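Local structure of O-ureido-L-serine synthase (Streptomyces lavendulae, 3X44) at residues A[215-218]-A[222-225]. The protein catalyses the pyridoxal-phosphate-dependent addition of hydroxyurea to O-acetyl-L-serine, giving O-ureido-L-serine on the route to the antibiotic D-cycloserine. The protein carries 1 engineered substitution. Residues are numbered along the deposited sequence; the frame is centred on the assembly and turned at random.
With PUS ((E)-O-(carbamoylamino)-N-({3-hydroxy-2-methyl-5-[(phosphonooxy)methyl]pyridin-4-yl}methylidene)-L-serine), chain C.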
ATOM      1  N   SER A 215      15.273 -10.898 -37.761  1.00 21.17           N
ATOM      2  CA  SER A 215      14.802 -10.047 -38.829  1.00 22.14           C
ATOM      3  C   SER A 215      14.095  -8.890 -38.150  1.00 18.98           C
ATOM      4  O   SER A 215      13.535  -9.055 -37.074  1.00 18.26           O
ATOM      5  CB  SER A 215      13.805 -10.800 -39.712  1.00 22.35           C
ATOM      6  OG  SER A 215      14.472 -11.595 -40.675  1.00 30.34           O
ATOM      7  N   PRO A 216      14.164  -7.690 -38.737  1.00 20.43           N
ATOM      8  CA  PRO A 216      13.462  -6.585 -38.080  1.00 22.18           C
ATOM      9  C   PRO A 216      12.012  -7.059 -37.907  1.00 23.20           C
ATOM     10  O   PRO A 216      11.462  -7.703 -38.799  1.00 23.14           O
ATOM     11  CB  PRO A 216      13.582  -5.435 -39.080  1.00 22.18           C
ATOM     12  CG  PRO A 216      14.805  -5.756 -39.881  1.00 21.63           C
ATOM     13  CD  PRO A 216      14.874  -7.266 -39.957  1.00 18.79           C
ATOM     14  N   HIS A 217      11.405  -6.769 -36.762  1.00 22.60           N
ATOM     15  CA  HIS A 217      10.035  -7.208 -36.506  1.00 19.95           C
ATOM     16  C   HIS A 217       9.223  -6.103 -35.843  1.00 18.93           C
ATOM     17  O   HIS A 217       9.768  -5.066 -35.461  1.00 18.30           O
ATOM     18  CB  HIS A 217      10.048  -8.447 -35.613  1.00 20.11           C
ATOM     19  CG  HIS A 217      10.709  -8.215 -34.292  1.00 23.01           C
ATOM     20  ND1 HIS A 217      10.006  -7.847 -33.164  1.00 23.19           N
ATOM     21  CD2 HIS A 217      12.015  -8.222 -33.936  1.00 20.30           C
ATOM     22  CE1 HIS A 217      10.852  -7.635 -32.173  1.00 24.59           C
ATOM     23  NE2 HIS A 217      12.077  -7.855 -32.615  1.00 24.21           N
ATOM     24  N   GLN A 218       7.924  -6.342 -35.682  1.00 16.88           N
ATOM     25  CA  GLN A 218       7.038  -5.339 -35.110  1.00 20.25           C
ATOM     26  C   GLN A 218       6.730  -5.420 -33.618  1.00 21.11           C
ATOM     27  O   GLN A 218       5.972  -4.597 -33.103  1.00 19.67           O
ATOM     28  CB  GLN A 218       5.734  -5.323 -35.903  1.00 22.00           C
ATOM     29  CG  GLN A 218       5.972  -5.166 -37.391  1.00 26.59           C
ATOM     30  CD  GLN A 218       4.756  -4.669 -38.129  1.00 28.15           C
ATOM     31  OE1 GLN A 218       4.421  -3.485 -38.074  1.00 29.75           O
ATOM     32  NE2 GLN A 218       4.084  -5.574 -38.830  1.00 30.82           N
ATOM     33  N   LEU A 222      11.300  -6.341 -28.067  1.00 17.62           N
ATOM     34  CA  LEU A 222      11.788  -7.715 -28.005  1.00 17.76           C
ATOM     35  C   LEU A 222      12.840  -8.073 -29.037  1.00 18.57           C
ATOM     36  O   LEU A 222      13.075  -7.352 -30.017  1.00 15.93           O
ATOM     37  CB  LEU A 222      10.638  -8.709 -28.188  1.00 18.48           C
ATOM     38  CG  LEU A 222       9.357  -8.532 -27.376  1.00 18.87           C
ATOM     39  CD1 LEU A 222       8.392  -9.659 -27.709  1.00 19.57           C
ATOM     40  CD2 LEU A 222       9.690  -8.537 -25.896  1.00 18.36           C
ATOM     41  N   ALA A 223      13.454  -9.222 -28.777  1.00 17.70           N
ATOM     42  CA  ALA A 223      14.434  -9.853 -29.634  1.00 19.41           C
ATOM     43  C   ALA A 223      15.517  -9.045 -30.335  1.00 18.05           C
ATOM     44  O   ALA A 223      15.380  -8.689 -31.508  1.00 18.35           O
ATOM     45  CB  ALA A 223      13.696 -10.697 -30.664  1.00 19.33           C
ATOM     46  N   PRO A 224      16.605  -8.731 -29.618  1.00 19.27           N
ATOM     47  CA  PRO A 224      17.702  -7.978 -30.237  1.00 19.54           C
ATOM     48  C   PRO A 224      18.417  -9.002 -31.139  1.00 22.02           C
ATOM     49  O   PRO A 224      18.203 -10.209 -30.986  1.00 21.83           O
ATOM     50  CB  PRO A 224      18.554  -7.560 -29.046  1.00 20.20           C
ATOM     51  CG  PRO A 224      18.326  -8.650 -28.043  1.00 16.58           C
ATOM     52  CD  PRO A 224      16.864  -9.005 -28.193  1.00 16.71           C
ATOM     53  N   ASN A 225      19.254  -8.554 -32.071  1.00 24.64           N
ATOM     54  CA  ASN A 225      19.921  -9.507 -32.959  1.00 22.95           C
ATOM     55  C   ASN A 225      21.198 -10.143 -32.403  1.00 23.69           C
ATOM     56  O   ASN A 225      22.220 -10.216 -33.087  1.00 22.96           O
ATOM     57  CB  ASN A 225      20.205  -8.865 -34.326  1.00 24.36           C
ATOM     58  CG  ASN A 225      20.898  -7.521 -34.217  1.00 22.51           C
ATOM     59  OD1 ASN A 225      20.908  -6.893 -33.159  1.00 20.07           O
ATOM     60  ND2 ASN A 225      21.484  -7.071 -35.326  1.00 21.26           N
TER
HETATM   61  N   PUS C 400      13.106  -2.833 -23.792  1.00 20.82           N
HETATM   62  CA  PUS C 400      14.578  -2.464 -23.743  1.00 22.23           C
HETATM   63  CB  PUS C 400      15.451  -3.457 -24.589  1.00 21.18           C
HETATM   64  OG  PUS C 400      14.999  -3.448 -26.018  1.00 24.28           O
HETATM   65  ND  PUS C 400      16.104  -3.699 -26.916  1.00 25.49           N
HETATM   66  CE  PUS C 400      16.039  -4.734 -27.782  1.00 24.50           C
HETATM   67  NZ2 PUS C 400      15.178  -5.745 -27.565  1.00 23.66           N
HETATM   68  OZ1 PUS C 400      16.746  -4.756 -28.738  1.00 25.91           O
HETATM   69  C   PUS C 400      14.748  -1.031 -24.292  1.00 22.51           C
HETATM   70  O   PUS C 400      13.807  -0.287 -24.295  1.00 22.53           O
HETATM   71  OT  PUS C 400      15.818  -0.660 -24.712  1.00 22.02           O
HETATM   72  C2  PUS C 400       8.826  -4.001 -24.102  1.00 15.85           C
HETATM   73  C3  PUS C 400      10.201  -3.509 -23.903  1.00 15.79           C
HETATM   74  C4  PUS C 400      11.231  -4.447 -23.442  1.00 17.56           C
HETATM   75  C5  PUS C 400      10.848  -5.837 -23.167  1.00 19.05           C
HETATM   76  C6  PUS C 400       9.447  -6.232 -23.385  1.00 16.00           C
HETATM   77  C2A PUS C 400       7.755  -3.080 -24.613  1.00 16.63           C
HETATM   78  C4A PUS C 400      12.689  -4.049 -23.402  1.00 19.39           C
HETATM   79  C5A PUS C 400      11.862  -6.859 -22.677  1.00 15.90           C
HETATM   80  N1  PUS C 400       8.519  -5.320 -23.838  1.00 18.81           N
HETATM   81  O3  PUS C 400      10.486  -2.205 -24.084  1.00 17.29           O
HETATM   82  O1P PUS C 400      14.590  -6.252 -21.455  1.00 16.14           O
HETATM   83  O2P PUS C 400      13.684  -7.152 -19.466  1.00 15.48           O
HETATM   84  O3P PUS C 400      13.755  -8.480 -21.436  1.00 17.15           O
HETATM   85  O4P PUS C 400      12.214  -6.611 -21.275  1.00 16.71           O
HETATM   86  P   PUS C 400      13.567  -7.126 -20.913  1.00 17.48           P
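H217 reaches with its imidazole edge to the backbone of L222 and A223, and this one ring makes all the contacts between 215-218 and 222-225. H217 NE2 donates a weak hydrogen bond to L222 O, 2.8 Å away; the oxygen lies close to the ring plane, but the bond is bent, with an N-H...O angle of 127°, because the carbonyl is displaced toward H217 CE1, which comes within 3.1 Å of the same L222 O. A223 O sits beyond the same edge at 3.6 Å from H217 NE2, too far to be more than a neighbour, and is hydrogen-bonded instead by NE1 of W214. The firmer partner of the ring is the backbone N of I219, at ND1; the weak bond at NE2 adds to it, and together they favour this orientation. Chi1 of 59° tucks CG over the H217 backbone, and chi2 of 93° sets the ring plane roughly at right angles to the CA-CB-CG plane, with the NE2-CE1 edge toward L222 O. The methyl of A223 and the CB methylene of L222 complete the contact: A223 CB lies 3.8 Å from H217 NE2 and L222 CB 4.1 Å from H217 CE1.

The segment 222-225 separates this histidine from the bound O-ureido-L-serine aldimine. L222 CD2 approaches C6 of the cofactor pyridine to 3.4 Å, and P224 CB comes equally near OZ1 of the ureido group. Acceptance by ND1 of the I219 amide and donation by NE2 are consistent with a neutral imidazole protonated on NE2, bridging two parts of the one loop between helix 208-211 and strand 238-242, the second being the part whose L222 and P224 side chains line the pocket.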